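Local coordinates for putative membrane protein (Yersinia pestis CO92, PDB 5TF3), which is of unknown function but folds as an all-helical member of the DUF1198 family, at residues H93-A96 against A97-Y100; F109-A112 against Q113-R116; F99-A102 against E103-L106. All coordinates share one frame; numbering follows the deposited sequence. Where two conformers were deposited one is given.

Contact 1: residues H93-A96 against A97-Y100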
loop_
_atom_site.group_PDB
_atom_site.type_symbol
_atom_site.label_atom_id
_atom_site.label_comp_id
_atom_site.label_asym_id
_atom_site.label_seq_id
_atom_site.Cartn_x
_atom_site.Cartn_y
_atom_site.Cartn_z
ATOM N N HIS A 93 -6.740 -3.560 -4.764
ATOM C CA HIS A 93 -5.658 -2.735 -4.223
ATOM C C HIS A 93 -5.284 -1.625 -5.197
ATOM O O HIS A 93 -5.139 -0.462 -4.804
ATOM C CB HIS A 93 -4.438 -3.604 -3.916
ATOM C CG HIS A 93 -4.721 -4.727 -2.970
ATOM N ND1 HIS A 93 -4.196 -5.994 -3.135
ATOM C CD2 HIS A 93 -5.489 -4.779 -1.856
ATOM C CE1 HIS A 93 -4.627 -6.776 -2.161
ATOM N NE2 HIS A 93 -5.410 -6.060 -1.370
ATOM N N THR A 94 -5.158 -1.960 -6.486
ATOM C CA THR A 94 -4.759 -0.954 -7.463
ATOM C C THR A 94 -5.912 -0.014 -7.788
ATOM O O THR A 94 -5.688 1.164 -8.087
ATOM C CB THR A 94 -4.225 -1.631 -8.732
ATOM O OG1 THR A 94 -5.087 -2.712 -9.095
ATOM C CG2 THR A 94 -2.796 -2.168 -8.490
ATOM N N ASP A 95 -7.149 -0.502 -7.725
ATOM C CA ASP A 95 -8.277 0.399 -7.919
ATOM C C ASP A 95 -8.337 1.437 -6.802
ATOM O O ASP A 95 -8.588 2.620 -7.063
ATOM C CB ASP A 95 -9.574 -0.395 -8.000
ATOM C CG ASP A 95 -9.764 -1.088 -9.358
ATOM O OD1 ASP A 95 -9.135 -0.682 -10.363
ATOM O OD2 ASP A 95 -10.552 -2.044 -9.426
ATOM N N ALA A 96 -8.094 1.010 -5.556
ATOM C CA ALA A 96 -8.008 1.944 -4.433
ATOM C C ALA A 96 -6.871 2.938 -4.624
ATOM O O ALA A 96 -6.982 4.107 -4.242
ATOM C CB ALA A 96 -7.812 1.178 -3.122
ATOM N N ALA A 97 -5.757 2.481 -5.187
ATOM C CA ALA A 97 -4.681 3.400 -5.521
ATOM C C ALA A 97 -5.146 4.466 -6.505
ATOM O O ALA A 97 -4.778 5.639 -6.377
ATOM C CB ALA A 97 -3.499 2.627 -6.095
ATOM N N LEU A 98 -5.947 4.079 -7.502
ATOM C CA LEU A 98 -6.359 5.024 -8.537
ATOM C C LEU A 98 -7.236 6.132 -7.977
ATOM O O LEU A 98 -7.321 7.216 -8.570
ATOM C CB LEU A 98 -7.097 4.299 -9.663
ATOM C CG LEU A 98 -6.154 3.530 -10.584
ATOM C CD1 LEU A 98 -6.895 2.831 -11.709
ATOM C CD2 LEU A 98 -5.092 4.467 -11.138
ATOM N N PHE A 99 -7.921 5.886 -6.863
ATOM C CA PHE A 99 -8.621 7.000 -6.246
ATOM C C PHE A 99 -7.692 7.840 -5.376
ATOM O O PHE A 99 -7.587 9.057 -5.560
ATOM C CB PHE A 99 -9.783 6.537 -5.389
ATOM C CG PHE A 99 -10.286 7.630 -4.494
ATOM C CD1 PHE A 99 -10.948 8.725 -5.034
ATOM C CD2 PHE A 99 -10.021 7.624 -3.143
ATOM C CE1 PHE A 99 -11.412 9.755 -4.234
ATOM C CE2 PHE A 99 -10.482 8.655 -2.332
ATOM C CZ PHE A 99 -11.167 9.723 -2.881
ATOM N N TYR A 100 -7.040 7.206 -4.393
ATOM C CA TYR A 100 -6.349 7.980 -3.361
ATOM C C TYR A 100 -5.239 8.833 -3.954
ATOM O O TYR A 100 -4.953 9.925 -3.436
ATOM C CB TYR A 100 -5.805 7.055 -2.272
ATOM C CG TYR A 100 -6.866 6.519 -1.331
ATOM C CD1 TYR A 100 -7.672 7.377 -0.590
ATOM C CD2 TYR A 100 -7.055 5.153 -1.176
ATOM C CE1 TYR A 100 -8.650 6.881 0.275
ATOM C CE2 TYR A 100 -8.014 4.648 -0.310
ATOM C CZ TYR A 100 -8.812 5.513 0.407
ATOM O OH TYR A 100 -9.768 5.002 1.257
#
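The last two turns of helix 91-100 in this all-helical DUF1198 protein carry the contact of A96 with Y100, one turn apart, as part of an i to i+4 ladder. Y100 N donates to A96 O at 3.1 Å, and the bond is almost straight, with an N-H...O angle of 178°. The same carbonyl also meets the tyrosine side chain: Y100 CD2 lies 3.2 Å from A96 O, the ring standing oblique to the oxygen. The first torsion of Y100 (chi1 -75°) sets CG beside its own backbone N and so swings the ring back along the helix, where CE2 comes to 4.5 Å from A96 CB. Y100 is flanked in turn by F99, whose CD2 sits over one of its ring faces, offset toward the rim, while F39 of helix 33-45 meets the tyrosine edge-to-face. Before this turn the ladder is regular. A97 N bonds to H93 O, and L98 N to T94 O at 3.0 Å; the CG of L98 rests 3.5 Å from that same T94 O. F99 N, by contrast, has only weak bonds, to D95 O and A96 O, each 3.3 Å long. The side chains of H93, T94 and A97 touch I60 of helix 48-65, with H93 also stacked on Y56. The chemistry is therefore uneven along the helix: close to its C-terminal end A96 O takes a straight bond from Y100 N and a weak one from F99 N, with Y100 CD2 lying close beside it, and the amide of F99 is shared weakly between D95 O and A96 O.

Contact 2: residues F109-A112 against Q113-R116; sequences FELA and QFRR
F109 and Q113 meet one turn apart on helix 108-122, the last helix of the fold, where a glutamine methylene lies over a phenylalanine face in a CH-pi contact. Q113 CG stands 4.0 Å from the F109 ring centroid and 24° off the ring normal. The amide beyond it is turned well away from parallel with the ring, the two planes being 68° apart, and its NE2 approaches the rim, 3.3 Å from F109 CZ. F109 has CG opposite its backbone N (chi1 179°), which sends the ring forward along the helix to Q113, while the Q113 chain is bent at chi2, which brings the amide back toward the ring. The other end of that amide faces along the helix. R116 approaches Q113 OE1 side-on with two nitrogens, and the oxygen lies in the guanidinium plane; the two donors come to it from opposite faces of the amide plane. One side chain thus serves two neighbours, an apolar one through its methylene and a cationic one through its oxygen. Beneath this surface cluster the backbone ladder is regular, with Q113 N bonded to F109 O at 2.9 Å and F114 N to E110 O at 2.8 Å. On the inward side L111 CD1 approaches F114 CD2, and F114 also meets the ring of F64 of helix 48-65. R115 reaches toward A91 and T94 of helix 91-100; in one conformer its NH2 bonds to the carbonyl of L89, in the loop before that helix. The grip on Q113 OE1 is nearly even, 3.1 Å from R116 NE and 3.2 Å from R116 NH2.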
loop_
_atom_site.group_PDB
_atom_site.type_symbol
_atom_site.label_atom_id
_atom_site.label_comp_id
_atom_site.label_asym_id
_atom_site.label_seq_id
_atom_site.Cartn_x
_atom_site.Cartn_y
_atom_site.Cartn_z
ATOM N N PHE A 109 -3.505 1.707 -17.173
ATOM C CA PHE A 109 -3.003 0.554 -17.911
ATOM C C PHE A 109 -1.664 0.113 -17.348
ATOM O O PHE A 109 -1.461 -1.072 -17.047
ATOM C CB PHE A 109 -2.884 0.901 -19.396
ATOM C CG PHE A 109 -2.348 -0.216 -20.240
ATOM C CD1 PHE A 109 -3.197 -1.186 -20.747
ATOM C CD2 PHE A 109 -1.001 -0.288 -20.540
ATOM C CE1 PHE A 109 -2.703 -2.221 -21.548
ATOM C CE2 PHE A 109 -0.498 -1.314 -21.333
ATOM C CZ PHE A 109 -1.360 -2.286 -21.843
ATOM N N GLU A 110 -0.745 1.066 -17.167
ATOM C CA GLU A 110 0.567 0.732 -16.616
ATOM C C GLU A 110 0.460 0.159 -15.207
ATOM O O GLU A 110 1.225 -0.743 -14.832
ATOM C CB GLU A 110 1.470 1.961 -16.633
ATOM C CG GLU A 110 2.128 2.204 -17.991
ATOM C CD GLU A 110 2.991 1.030 -18.465
ATOM O OE1 GLU A 110 3.944 0.631 -17.749
ATOM O OE2 GLU A 110 2.720 0.503 -19.566
ATOM N N LEU A 111 -0.486 0.660 -14.414
ATOM C CA LEU A 111 -0.662 0.123 -13.067
ATOM C C LEU A 111 -1.181 -1.307 -13.105
ATOM O O LEU A 111 -0.777 -2.140 -12.287
ATOM C CB LEU A 111 -1.614 1.007 -12.267
ATOM C CG LEU A 111 -1.930 0.588 -10.828
ATOM C CD1 LEU A 111 -0.668 0.425 -9.987
ATOM C CD2 LEU A 111 -2.851 1.618 -10.193
ATOM N N ALA A 112 -2.102 -1.596 -14.026
ATOM C CA ALA A 112 -2.586 -2.962 -14.202
ATOM C C ALA A 112 -1.481 -3.888 -14.685
ATOM O O ALA A 112 -1.392 -5.039 -14.238
ATOM C CB ALA A 112 -3.758 -2.984 -15.192
ATOM N N GLN A 113 -0.652 -3.427 -15.631
ATOM C CA GLN A 113 0.460 -4.266 -16.080
ATOM C C GLN A 113 1.503 -4.426 -14.981
ATOM O O GLN A 113 2.150 -5.472 -14.897
ATOM C CB GLN A 113 1.110 -3.694 -17.344
ATOM C CG GLN A 113 0.198 -3.675 -18.593
ATOM C CD GLN A 113 -0.013 -5.052 -19.168
ATOM O OE1 GLN A 113 0.463 -6.038 -18.619
ATOM N NE2 GLN A 113 -0.724 -5.130 -20.286
ATOM N N PHE A 114 1.676 -3.415 -14.123
ATOM C CA PHE A 114 2.584 -3.582 -12.989
ATOM C C PHE A 114 2.110 -4.711 -12.082
ATOM O O PHE A 114 2.896 -5.581 -11.684
ATOM C CB PHE A 114 2.712 -2.269 -12.210
ATOM C CG PHE A 114 3.387 -2.428 -10.870
ATOM C CD1 PHE A 114 4.781 -2.462 -10.775
ATOM C CD2 PHE A 114 2.638 -2.582 -9.715
ATOM C CE1 PHE A 114 5.418 -2.628 -9.528
ATOM C CE2 PHE A 114 3.269 -2.757 -8.469
ATOM C CZ PHE A 114 4.655 -2.776 -8.380
ATOM N N ARG A 115 0.809 -4.726 -11.759
ATOM C CA ARG A 115 0.283 -5.780 -10.894
ATOM C C ARG A 115 0.419 -7.147 -11.550
ATOM O O ARG A 115 0.809 -8.125 -10.898
ATOM C CB ARG A 115 -1.183 -5.504 -10.543
ATOM C CG ARG A 115 -1.908 -6.715 -9.946
ATOM C CD ARG A 115 -3.127 -6.324 -9.101
ATOM N NE ARG A 115 -4.402 -6.665 -9.729
ATOM C CZ ARG A 115 -4.905 -7.899 -9.816
ATOM N NH1 ARG A 115 -6.077 -8.098 -10.409
ATOM N NH2 ARG A 115 -4.244 -8.932 -9.318
ATOM N N ARG A 116 0.106 -7.237 -12.840
ATOM C CA ARG A 116 0.196 -8.529 -13.520
ATOM C C ARG A 116 1.634 -9.033 -13.550
ATOM O O ARG A 116 1.899 -10.206 -13.251
ATOM C CB ARG A 116 -0.372 -8.423 -14.934
ATOM C CG ARG A 116 -0.601 -9.806 -15.608
ATOM C CD ARG A 116 -1.182 -9.626 -17.002
ATOM N NE ARG A 116 -0.194 -8.996 -17.864
ATOM C CZ ARG A 116 0.789 -9.648 -18.472
ATOM N NH1 ARG A 116 0.918 -10.966 -18.323
ATOM N NH2 ARG A 116 1.644 -8.975 -19.227
#

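Contact 3: residues F99-A102 against E103-L106; sequences FYFA and ELDL
F101 touches both L104 and L106 where helix 91-100 ends and the chain passes through a short 3-10 turn toward helix 108-122. Its CB is the meeting point, 3.9 Å from L104 CD1 and 3.9 Å from L106 CD1. CG stands beside the backbone N, opposite the carbonyl carbon (chi1 -55°), which starts the ring on its course past L104, the two side chains running abreast. Farther out, CD1 of the F101 ring lies 4.1 Å from L104 CD1, which meets the ring obliquely. The ring beyond CD1 extends clear of the turn, and the F101 side chain packs on I65 of helix 48-65, a residue that L104 and L106 also touch, and on M31. F101 is the first residue to leave helical angles, and the backbone then tightens: L104 N bonds to F101 O at 2.9 Å and D105 N to A102 O at 3.0 Å, both donors lying above the carbonyl plane. A water accepts from E103 N and donates to Y100 O, bridging the break. The chemistry thus divides by side: i to i+3 bonds and one water take up backbone groups, while F101, L104 and L106 bring their apolar groups together against helix 48-65.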
loop_
_atom_site.group_PDB
_atom_site.type_symbol
_atom_site.label_atom_id
_atom_site.label_comp_id
_atom_site.label_asym_id
_atom_site.label_seq_id
_atom_site.Cartn_x
_atom_site.Cartn_y
_atom_site.Cartn_z
ATOM N N PHE A 99 -7.921 5.886 -6.863
ATOM C CA PHE A 99 -8.621 7.000 -6.246
ATOM C C PHE A 99 -7.692 7.840 -5.376
ATOM O O PHE A 99 -7.587 9.057 -5.560
ATOM C CB PHE A 99 -9.783 6.537 -5.389
ATOM C CG PHE A 99 -10.286 7.630 -4.494
ATOM C CD1 PHE A 99 -10.948 8.725 -5.034
ATOM C CD2 PHE A 99 -10.021 7.624 -3.143
ATOM C CE1 PHE A 99 -11.412 9.755 -4.234
ATOM C CE2 PHE A 99 -10.482 8.655 -2.332
ATOM C CZ PHE A 99 -11.167 9.723 -2.881
ATOM N N TYR A 100 -7.040 7.206 -4.393
ATOM C CA TYR A 100 -6.349 7.980 -3.361
ATOM C C TYR A 100 -5.239 8.833 -3.954
ATOM O O TYR A 100 -4.953 9.925 -3.436
ATOM C CB TYR A 100 -5.805 7.055 -2.272
ATOM C CG TYR A 100 -6.866 6.519 -1.331
ATOM C CD1 TYR A 100 -7.672 7.377 -0.590
ATOM C CD2 TYR A 100 -7.055 5.153 -1.176
ATOM C CE1 TYR A 100 -8.650 6.881 0.275
ATOM C CE2 TYR A 100 -8.014 4.648 -0.310
ATOM C CZ TYR A 100 -8.812 5.513 0.407
ATOM O OH TYR A 100 -9.768 5.002 1.257
ATOM N N PHE A 101 -4.639 8.383 -5.062
ATOM C CA PHE A 101 -3.592 9.133 -5.746
ATOM C C PHE A 101 -4.087 9.757 -7.057
ATOM O O PHE A 101 -3.304 9.985 -7.982
ATOM C CB PHE A 101 -2.378 8.232 -5.978
ATOM C CG PHE A 101 -1.855 7.602 -4.711
ATOM C CD1 PHE A 101 -1.241 8.382 -3.738
ATOM C CD2 PHE A 101 -2.007 6.243 -4.475
ATOM C CE1 PHE A 101 -0.770 7.818 -2.560
ATOM C CE2 PHE A 101 -1.541 5.667 -3.308
ATOM C CZ PHE A 101 -0.918 6.452 -2.347
ATOM N N ALA A 102 -5.378 10.082 -7.123
ATOM C CA ALA A 102 -5.972 10.585 -8.366
ATOM C C ALA A 102 -5.264 11.837 -8.875
ATOM O O ALA A 102 -5.073 11.999 -10.085
ATOM C CB ALA A 102 -7.456 10.860 -8.154
ATOM N N GLU A 103 -4.852 12.725 -7.970
ATOM C CA GLU A 103 -4.191 13.962 -8.377
ATOM C C GLU A 103 -2.849 13.725 -9.064
ATOM O O GLU A 103 -2.345 14.631 -9.740
ATOM C CB GLU A 103 -3.994 14.870 -7.163
ATOM C CG GLU A 103 -5.296 15.349 -6.540
ATOM C CD GLU A 103 -5.065 16.356 -5.420
ATOM O OE1 GLU A 103 -3.922 16.415 -4.903
ATOM O OE2 GLU A 103 -6.022 17.086 -5.063
ATOM N N LEU A 104 -2.254 12.542 -8.891
ATOM C CA LEU A 104 -1.013 12.183 -9.568
ATOM C C LEU A 104 -1.229 11.768 -11.013
ATOM O O LEU A 104 -0.245 11.638 -11.748
ATOM C CB LEU A 104 -0.313 11.040 -8.828
ATOM C CG LEU A 104 0.001 11.329 -7.367
ATOM C CD1 LEU A 104 0.843 10.203 -6.764
ATOM C CD2 LEU A 104 0.733 12.637 -7.296
ATOM N N ASP A 105 -2.476 11.523 -11.419
ATOM C CA ASP A 105 -2.809 11.211 -12.811
ATOM C C ASP A 105 -2.159 9.895 -13.240
ATOM O O ASP A 105 -1.512 9.806 -14.283
ATOM C CB ASP A 105 -2.394 12.358 -13.740
ATOM C CG ASP A 105 -3.453 12.699 -14.770
ATOM O OD1 ASP A 105 -4.038 11.768 -15.366
ATOM O OD2 ASP A 105 -3.696 13.908 -14.983
ATOM N N LEU A 106 -2.325 8.869 -12.408
ATOM C CA LEU A 106 -1.661 7.597 -12.655
ATOM C C LEU A 106 -2.202 6.928 -13.914
ATOM O O LEU A 106 -3.371 7.068 -14.278
ATOM C CB LEU A 106 -1.835 6.654 -11.465
ATOM C CG LEU A 106 -1.263 7.097 -10.120
ATOM C CD1 LEU A 106 -1.609 6.057 -9.072
ATOM C CD2 LEU A 106 0.241 7.319 -10.203
HETATM O O HOH W 1 -4.516 12.510 -4.897
#

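Along the chain the order is contact 1, contact 3, contact 2. Contact 1 occupies helix 91-100, contact 3 shares F99 and Y100 with it and forms the turn that follows, and contact 2 lies on helix 108-122. Contacts 1 and 3 have centres about 8 Å apart, contacts 1 and 2 about 12 Å, and contacts 2 and 3 about 15 Å. Contact 3 supplies most of the connection in which the chain turns back; the two helices run in roughly opposite directions and meet where L111 packs on T94 and L98. L98 also touches L106 of the turn. Helix 48-65 touches side chains of all three, making a shared wall behind both helices and the turn between them.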